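Local structure of RND efflux system, outer membrane lipoprotein, NodT family (Burkholderia mallei, 6U94) at residues T76-I88 and D125-F138. The protein probably serves as the outer-membrane channel component of an RND-type efflux system, a lipoprotein of the outer membrane factor family. Sequence-based numbering, arbitrary orientation.
Sequences TLDIDEARALYRI and DASVGLTHFEIDLF
R83 plugs its guanidinium into the backbone of the turns at 125-130. Its NH2 donates to A126 O at 2.6 Å, with that oxygen lying in the guanidinium plane, and also to V128 O. NH1 donates to the same V128 O at 3.1 Å, so both terminal nitrogens of R83 grip this one oxygen end-on. A bend at chi3 (53°) turns the group toward the loop, and L130 lays CD2 over one face, 3.5 Å from NH1 of R83. R87 runs out straight, which brings V128 O over one face of the R87 guanidinium and lets its NH2 pass G129 CA at 3.7 Å. Both arginines salt-bridge E169 of helix 156-203.

Apolar packing covers the two ends. I88 CD1 rests 4.1 Å from V128 CG1; at the other end F138 slips past T76, with CE1 3.5 Å from the threonine CG2, while I79 CG2 approaches CZ of F138.

The three hydrogen bonds tying helix 72-86 to the loop leading into helix 132-142 thus all run from the R83 side chain to main-chain carbonyls. Those of A126 and V128, both close to the guanidinium plane, fix how the R83 group is turned, and E169, bridging both arginines, probably offsets part of their combined positive charge.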
ATOM      1  N   THR A  76       2.239 -12.837  14.266  1.00 78.97           N
ATOM      2  CA  THR A  76       3.139 -12.909  13.119  1.00 80.49           C
ATOM      3  C   THR A  76       2.720 -14.017  12.157  1.00 83.60           C
ATOM      4  O   THR A  76       2.763 -13.837  10.933  1.00 80.59           O
ATOM      5  CB  THR A  76       4.576 -13.114  13.603  1.00 81.86           C
ATOM      6  OG1 THR A  76       5.097 -11.869  14.090  1.00 78.43           O
ATOM      7  CG2 THR A  76       5.470 -13.634  12.483  1.00 83.49           C
ATOM      8  N   LEU A  77       2.293 -15.165  12.692  1.00 82.43           N
ATOM      9  CA  LEU A  77       1.833 -16.256  11.835  1.00 78.18           C
ATOM     10  C   LEU A  77       0.509 -15.922  11.154  1.00 78.64           C
ATOM     11  O   LEU A  77       0.247 -16.400  10.044  1.00 74.16           O
ATOM     12  CB  LEU A  77       1.692 -17.542  12.649  1.00 76.83           C
ATOM     13  CG  LEU A  77       2.964 -18.214  13.176  1.00 78.03           C
ATOM     14  CD1 LEU A  77       2.588 -19.359  14.100  1.00 73.73           C
ATOM     15  CD2 LEU A  77       3.836 -18.714  12.030  1.00 71.95           C
ATOM     16  N   ASP A  78      -0.340 -15.120  11.802  1.00 78.38           N
ATOM     17  CA  ASP A  78      -1.625 -14.764  11.209  1.00 77.52           C
ATOM     18  C   ASP A  78      -1.453 -13.760  10.075  1.00 77.09           C
ATOM     19  O   ASP A  78      -2.114 -13.869   9.035  1.00 73.46           O
ATOM     20  CB  ASP A  78      -2.563 -14.208  12.280  1.00 80.76           C
ATOM     21  CG  ASP A  78      -3.025 -15.271  13.261  1.00 91.41           C
ATOM     22  OD1 ASP A  78      -2.731 -16.465  13.036  1.00 97.50           O
ATOM     23  OD2 ASP A  78      -3.684 -14.912  14.259  1.00 94.22           O
ATOM     24  N   ILE A  79      -0.574 -12.774  10.265  1.00 77.93           N
ATOM     25  CA  ILE A  79      -0.279 -11.820   9.203  1.00 73.69           C
ATOM     26  C   ILE A  79       0.326 -12.536   8.005  1.00 76.45           C
ATOM     27  O   ILE A  79       0.022 -12.217   6.850  1.00 81.28           O
ATOM     28  CB  ILE A  79       0.651 -10.714   9.738  1.00 73.86           C
ATOM     29  CG1 ILE A  79      -0.050  -9.924  10.843  1.00 77.34           C
ATOM     30  CG2 ILE A  79       1.095  -9.792   8.615  1.00 72.12           C
ATOM     31  CD1 ILE A  79       0.893  -9.105  11.700  1.00 75.80           C
ATOM     32  N   ASP A  80       1.183 -13.526   8.261  1.00 82.61           N
ATOM     33  CA  ASP A  80       1.774 -14.296   7.173  1.00 87.40           C
ATOM     34  C   ASP A  80       0.710 -15.080   6.415  1.00 85.93           C
ATOM     35  O   ASP A  80       0.724 -15.124   5.179  1.00 81.68           O
ATOM     36  CB  ASP A  80       2.844 -15.237   7.723  1.00 94.69           C
ATOM     37  CG  ASP A  80       4.142 -15.157   6.952  1.00 99.60           C
ATOM     38  OD1 ASP A  80       5.001 -14.324   7.317  1.00101.01           O
ATOM     39  OD2 ASP A  80       4.306 -15.928   5.983  1.00103.70           O
ATOM     40  N   GLU A  81      -0.218 -15.712   7.139  1.00 84.38           N
ATOM     41  CA  GLU A  81      -1.267 -16.484   6.481  1.00 85.67           C
ATOM     42  C   GLU A  81      -2.214 -15.582   5.700  1.00 81.19           C
ATOM     43  O   GLU A  81      -2.627 -15.924   4.585  1.00 81.69           O
ATOM     44  CB  GLU A  81      -2.043 -17.305   7.510  1.00 86.65           C
ATOM     45  CG  GLU A  81      -3.243 -18.043   6.931  1.00 91.76           C
ATOM     46  CD  GLU A  81      -4.047 -18.781   7.986  1.00101.72           C
ATOM     47  OE1 GLU A  81      -3.662 -18.736   9.177  1.00103.16           O
ATOM     48  OE2 GLU A  81      -5.066 -19.407   7.623  1.00105.49           O
ATOM     49  N   ALA A  82      -2.573 -14.430   6.272  1.00 77.67           N
ATOM     50  CA  ALA A  82      -3.514 -13.530   5.613  1.00 74.82           C
ATOM     51  C   ALA A  82      -2.931 -12.980   4.318  1.00 72.91           C
ATOM     52  O   ALA A  82      -3.610 -12.952   3.286  1.00 73.51           O
ATOM     53  CB  ALA A  82      -3.901 -12.392   6.558  1.00 71.24           C
ATOM     54  N   ARG A  83      -1.671 -12.540   4.355  1.00 72.77           N
ATOM     55  CA  ARG A  83      -1.032 -12.014   3.154  1.00 72.20           C
ATOM     56  C   ARG A  83      -0.986 -13.060   2.048  1.00 76.33           C
ATOM     57  O   ARG A  83      -1.196 -12.741   0.872  1.00 78.46           O
ATOM     58  CB  ARG A  83       0.376 -11.520   3.486  1.00 70.41           C
ATOM     59  CG  ARG A  83       0.401 -10.231   4.286  1.00 70.24           C
ATOM     60  CD  ARG A  83       1.772  -9.975   4.886  1.00 73.02           C
ATOM     61  NE  ARG A  83       2.833 -10.027   3.884  1.00 71.84           N
ATOM     62  CZ  ARG A  83       3.165  -9.010   3.097  1.00 70.46           C
ATOM     63  NH1 ARG A  83       2.511  -7.860   3.188  1.00 64.88           N
ATOM     64  NH2 ARG A  83       4.147  -9.147   2.215  1.00 73.23           N
ATOM     65  N   ALA A  84      -0.719 -14.317   2.408  1.00 75.59           N
ATOM     66  CA  ALA A  84      -0.707 -15.382   1.411  1.00 74.57           C
ATOM     67  C   ALA A  84      -2.093 -15.623   0.831  1.00 78.82           C
ATOM     68  O   ALA A  84      -2.215 -16.074  -0.314  1.00 81.41           O
ATOM     69  CB  ALA A  84      -0.158 -16.673   2.021  1.00 73.31           C
ATOM     70  N   LEU A  85      -3.146 -15.322   1.594  1.00 76.56           N
ATOM     71  CA  LEU A  85      -4.496 -15.571   1.104  1.00 77.84           C
ATOM     72  C   LEU A  85      -4.900 -14.570   0.029  1.00 76.22           C
ATOM     73  O   LEU A  85      -5.511 -14.949  -0.975  1.00 79.69           O
ATOM     74  CB  LEU A  85      -5.494 -15.540   2.261  1.00 78.20           C
ATOM     75  CG  LEU A  85      -5.602 -16.827   3.084  1.00 87.70           C
ATOM     76  CD1 LEU A  85      -6.690 -16.707   4.140  1.00 91.76           C
ATOM     77  CD2 LEU A  85      -5.862 -18.018   2.174  1.00 89.72           C
ATOM     78  N   TYR A  86      -4.565 -13.291   0.211  1.00 73.43           N
ATOM     79  CA  TYR A  86      -5.119 -12.247  -0.639  1.00 74.61           C
ATOM     80  C   TYR A  86      -4.096 -11.329  -1.294  1.00 73.02           C
ATOM     81  O   TYR A  86      -4.491 -10.536  -2.152  1.00 74.35           O
ATOM     82  CB  TYR A  86      -6.101 -11.376   0.162  1.00 72.80           C
ATOM     83  CG  TYR A  86      -5.448 -10.171   0.800  1.00 72.30           C
ATOM     84  CD1 TYR A  86      -4.666 -10.303   1.942  1.00 73.09           C
ATOM     85  CD2 TYR A  86      -5.606  -8.901   0.256  1.00 69.38           C
ATOM     86  CE1 TYR A  86      -4.062  -9.203   2.525  1.00 70.80           C
ATOM     87  CE2 TYR A  86      -5.005  -7.797   0.829  1.00 68.78           C
ATOM     88  CZ  TYR A  86      -4.234  -7.953   1.966  1.00 71.02           C
ATOM     89  OH  TYR A  86      -3.634  -6.858   2.547  1.00 68.28           O
ATOM     90  N   ARG A  87      -2.816 -11.394  -0.932  1.00 75.45           N
ATOM     91  CA  ARG A  87      -1.905 -10.346  -1.375  1.00 75.76           C
ATOM     92  C   ARG A  87      -0.689 -10.867  -2.135  1.00 78.44           C
ATOM     93  O   ARG A  87      -0.349 -10.326  -3.192  1.00 78.87           O
ATOM     94  CB  ARG A  87      -1.444  -9.515  -0.176  1.00 77.34           C
ATOM     95  CG  ARG A  87      -0.777  -8.207  -0.568  1.00 75.09           C
ATOM     96  CD  ARG A  87      -0.658  -7.277   0.623  1.00 76.04           C
ATOM     97  NE  ARG A  87      -0.144  -5.965   0.243  1.00 77.29           N
ATOM     98  CZ  ARG A  87       0.152  -5.000   1.108  1.00 78.54           C
ATOM     99  NH1 ARG A  87      -0.011  -5.196   2.412  1.00 74.64           N
ATOM    100  NH2 ARG A  87       0.614  -3.836   0.670  1.00 76.08           N
ATOM    101  N   ILE A  88      -0.026 -11.900  -1.609  1.00 81.04           N
ATOM    102  CA  ILE A  88       1.249 -12.337  -2.181  1.00 82.62           C
ATOM    103  C   ILE A  88       1.071 -12.769  -3.632  1.00 84.27           C
ATOM    104  O   ILE A  88       1.868 -12.407  -4.506  1.00 82.42           O
ATOM    105  CB  ILE A  88       1.864 -13.465  -1.334  1.00 86.19           C
ATOM    106  CG1 ILE A  88       1.943 -13.052   0.136  1.00 85.20           C
ATOM    107  CG2 ILE A  88       3.249 -13.820  -1.852  1.00 88.31           C
ATOM    108  CD1 ILE A  88       2.823 -11.853   0.380  1.00 82.79           C
ATOM    109  N   ASP A 125       6.594 -12.113  -4.922  1.00 91.68           N
ATOM    110  CA  ASP A 125       7.381 -11.491  -3.862  1.00 91.27           C
ATOM    111  C   ASP A 125       6.638 -11.532  -2.529  1.00 84.77           C
ATOM    112  O   ASP A 125       5.601 -10.887  -2.366  1.00 80.55           O
ATOM    113  CB  ASP A 125       7.721 -10.043  -4.221  1.00 94.37           C
ATOM    114  CG  ASP A 125       8.595  -9.373  -3.177  1.00 97.91           C
ATOM    115  OD1 ASP A 125       9.367 -10.082  -2.495  1.00 99.67           O
ATOM    116  OD2 ASP A 125       8.503  -8.136  -3.029  1.00 96.86           O
ATOM    117  N   ALA A 126       7.184 -12.287  -1.573  1.00 83.15           N
ATOM    118  CA  ALA A 126       6.534 -12.444  -0.278  1.00 77.56           C
ATOM    119  C   ALA A 126       6.569 -11.172   0.557  1.00 72.51           C
ATOM    120  O   ALA A 126       5.788 -11.052   1.504  1.00 68.99           O
ATOM    121  CB  ALA A 126       7.181 -13.590   0.499  1.00 79.88           C
ATOM    122  N   SER A 127       7.446 -10.222   0.230  1.00 74.69           N
ATOM    123  CA  SER A 127       7.649  -9.027   1.037  1.00 74.79           C
ATOM    124  C   SER A 127       6.941  -7.800   0.476  1.00 67.87           C
ATOM    125  O   SER A 127       7.277  -6.678   0.866  1.00 68.52           O
ATOM    126  CB  SER A 127       9.144  -8.742   1.182  1.00 80.65           C
ATOM    127  OG  SER A 127       9.798  -9.797   1.866  1.00 85.75           O
ATOM    128  N   VAL A 128       5.964  -7.988  -0.416  1.00 68.22           N
ATOM    129  CA  VAL A 128       5.329  -6.852  -1.080  1.00 62.56           C
ATOM    130  C   VAL A 128       4.641  -5.966  -0.051  1.00 62.08           C
ATOM    131  O   VAL A 128       3.892  -6.443   0.811  1.00 64.76           O
ATOM    132  CB  VAL A 128       4.349  -7.336  -2.162  1.00 62.45           C
ATOM    133  CG1 VAL A 128       3.354  -8.339  -1.596  1.00 63.17           C
ATOM    134  CG2 VAL A 128       3.618  -6.153  -2.782  1.00 61.05           C
ATOM    135  N   GLY A 129       4.910  -4.664  -0.128  1.00 58.41           N
ATOM    136  CA  GLY A 129       4.299  -3.718   0.784  1.00 57.56           C
ATOM    137  C   GLY A 129       4.852  -3.729   2.193  1.00 61.09           C
ATOM    138  O   GLY A 129       4.190  -3.234   3.108  1.00 59.75           O
ATOM    139  N   LEU A 130       6.050  -4.271   2.397  1.00 62.41           N
ATOM    140  CA  LEU A 130       6.676  -4.325   3.710  1.00 59.18           C
ATOM    141  C   LEU A 130       7.852  -3.360   3.777  1.00 61.94           C
ATOM    142  O   LEU A 130       8.656  -3.277   2.842  1.00 60.06           O
ATOM    143  CB  LEU A 130       7.149  -5.745   4.038  1.00 62.15           C
ATOM    144  CG  LEU A 130       6.067  -6.817   4.177  1.00 63.43           C
ATOM    145  CD1 LEU A 130       6.674  -8.133   4.646  1.00 66.87           C
ATOM    146  CD2 LEU A 130       4.973  -6.350   5.126  1.00 60.74           C
ATOM    147  N   THR A 131       7.954  -2.638   4.888  1.00 64.01           N
ATOM    148  CA  THR A 131       9.074  -1.740   5.109  1.00 64.38           C
ATOM    149  C   THR A 131      10.329  -2.531   5.476  1.00 60.08           C
ATOM    150  O   THR A 131      10.309  -3.758   5.608  1.00 57.02           O
ATOM    151  CB  THR A 131       8.739  -0.720   6.193  1.00 66.17           C
ATOM    152  OG1 THR A 131       8.406  -1.400   7.411  1.00 65.91           O
ATOM    153  CG2 THR A 131       7.562   0.152   5.755  1.00 62.97           C
ATOM    154  N   HIS A 132      11.445  -1.814   5.628  1.00 54.03           N
ATOM    155  CA  HIS A 132      12.710  -2.475   5.933  1.00 55.83           C
ATOM    156  C   HIS A 132      12.654  -3.182   7.282  1.00 61.11           C
ATOM    157  O   HIS A 132      13.115  -4.322   7.409  1.00 60.88           O
ATOM    158  CB  HIS A 132      13.859  -1.468   5.914  1.00 62.23           C
ATOM    159  CG  HIS A 132      14.208  -0.970   4.545  1.00 68.75           C
ATOM    160  ND1 HIS A 132      14.630  -1.806   3.534  1.00 71.04           N
ATOM    161  CD2 HIS A 132      14.211   0.280   4.027  1.00 64.33           C
ATOM    162  CE1 HIS A 132      14.872  -1.093   2.449  1.00 68.41           C
ATOM    163  NE2 HIS A 132      14.625   0.176   2.721  1.00 69.71           N
ATOM    164  N   PHE A 133      12.088  -2.528   8.302  1.00 57.67           N
ATOM    165  CA  PHE A 133      12.096  -3.140   9.627  1.00 64.15           C
ATOM    166  C   PHE A 133      11.120  -4.307   9.717  1.00 65.18           C
ATOM    167  O   PHE A 133      11.361  -5.250  10.478  1.00 65.69           O
ATOM    168  CB  PHE A 133      11.812  -2.098  10.716  1.00 64.35           C
ATOM    169  CG  PHE A 133      10.483  -1.398  10.586  1.00 61.12           C
ATOM    170  CD1 PHE A 133       9.329  -1.972  11.098  1.00 60.46           C
ATOM    171  CD2 PHE A 133      10.397  -0.147   9.998  1.00 56.40           C
ATOM    172  CE1 PHE A 133       8.111  -1.325  10.997  1.00 57.08           C
ATOM    173  CE2 PHE A 133       9.183   0.507   9.897  1.00 55.51           C
ATOM    174  CZ  PHE A 133       8.037  -0.083  10.396  1.00 56.64           C
ATOM    175  N   GLU A 134      10.031  -4.277   8.945  1.00 65.28           N
ATOM    176  CA  GLU A 134       9.160  -5.445   8.883  1.00 65.52           C
ATOM    177  C   GLU A 134       9.876  -6.627   8.246  1.00 66.01           C
ATOM    178  O   GLU A 134       9.768  -7.760   8.729  1.00 66.07           O
ATOM    179  CB  GLU A 134       7.888  -5.122   8.108  1.00 63.69           C
ATOM    180  CG  GLU A 134       7.012  -4.078   8.750  1.00 60.39           C
ATOM    181  CD  GLU A 134       5.869  -3.680   7.844  1.00 65.25           C
ATOM    182  OE1 GLU A 134       4.734  -4.159   8.055  1.00 62.47           O
ATOM    183  OE2 GLU A 134       6.118  -2.899   6.902  1.00 65.04           O
ATOM    184  N   ILE A 135      10.608  -6.384   7.155  1.00 62.79           N
ATOM    185  CA  ILE A 135      11.375  -7.453   6.523  1.00 62.88           C
ATOM    186  C   ILE A 135      12.424  -7.999   7.488  1.00 67.53           C
ATOM    187  O   ILE A 135      12.638  -9.215   7.572  1.00 70.96           O
ATOM    188  CB  ILE A 135      12.010  -6.947   5.215  1.00 59.05           C
ATOM    189  CG1 ILE A 135      10.921  -6.574   4.204  1.00 59.26           C
ATOM    190  CG2 ILE A 135      12.951  -7.989   4.640  1.00 54.52           C
ATOM    191  CD1 ILE A 135      11.457  -6.027   2.898  1.00 61.04           C
ATOM    192  N   ASP A 136      13.091  -7.109   8.229  1.00 70.67           N
ATOM    193  CA  ASP A 136      14.046  -7.543   9.245  1.00 75.70           C
ATOM    194  C   ASP A 136      13.386  -8.470  10.258  1.00 68.71           C
ATOM    195  O   ASP A 136      13.877  -9.574  10.516  1.00 70.02           O
ATOM    196  CB  ASP A 136      14.653  -6.330   9.954  1.00 83.77           C
ATOM    197  CG  ASP A 136      15.660  -5.599   9.096  1.00 90.76           C
ATOM    198  OD1 ASP A 136      16.299  -6.251   8.244  1.00 94.17           O
ATOM    199  OD2 ASP A 136      15.819  -4.373   9.279  1.00 92.26           O
ATOM    200  N   LEU A 137      12.257  -8.042  10.825  1.00 69.63           N
ATOM    201  CA  LEU A 137      11.596  -8.814  11.874  1.00 72.02           C
ATOM    202  C   LEU A 137      11.174 -10.191  11.376  1.00 73.60           C
ATOM    203  O   LEU A 137      11.520 -11.215  11.976  1.00 76.84           O
ATOM    204  CB  LEU A 137      10.389  -8.042  12.406  1.00 72.40           C
ATOM    205  CG  LEU A 137       9.603  -8.765  13.503  1.00 75.51           C
ATOM    206  CD1 LEU A 137       9.411  -7.864  14.716  1.00 72.77           C
ATOM    207  CD2 LEU A 137       8.263  -9.266  12.980  1.00 72.33           C
ATOM    208  N   PHE A 138      10.413 -10.234  10.280  1.00 77.47           N
ATOM    209  CA  PHE A 138       9.868 -11.504   9.810  1.00 77.29           C
ATOM    210  C   PHE A 138      10.966 -12.488   9.427  1.00 77.04           C
ATOM    211  O   PHE A 138      10.805 -13.700   9.615  1.00 77.65           O
ATOM    212  CB  PHE A 138       8.924 -11.263   8.633  1.00 78.18           C
ATOM    213  CG  PHE A 138       7.568 -10.756   9.040  1.00 80.42           C
ATOM    214  CD1 PHE A 138       6.623 -11.622   9.562  1.00 82.51           C
ATOM    215  CD2 PHE A 138       7.239  -9.413   8.909  1.00 80.12           C
ATOM    216  CE1 PHE A 138       5.373 -11.163   9.946  1.00 83.60           C
ATOM    217  CE2 PHE A 138       5.989  -8.946   9.290  1.00 79.56           C
ATOM    218  CZ  PHE A 138       5.055  -9.824   9.810  1.00 82.92           C
TER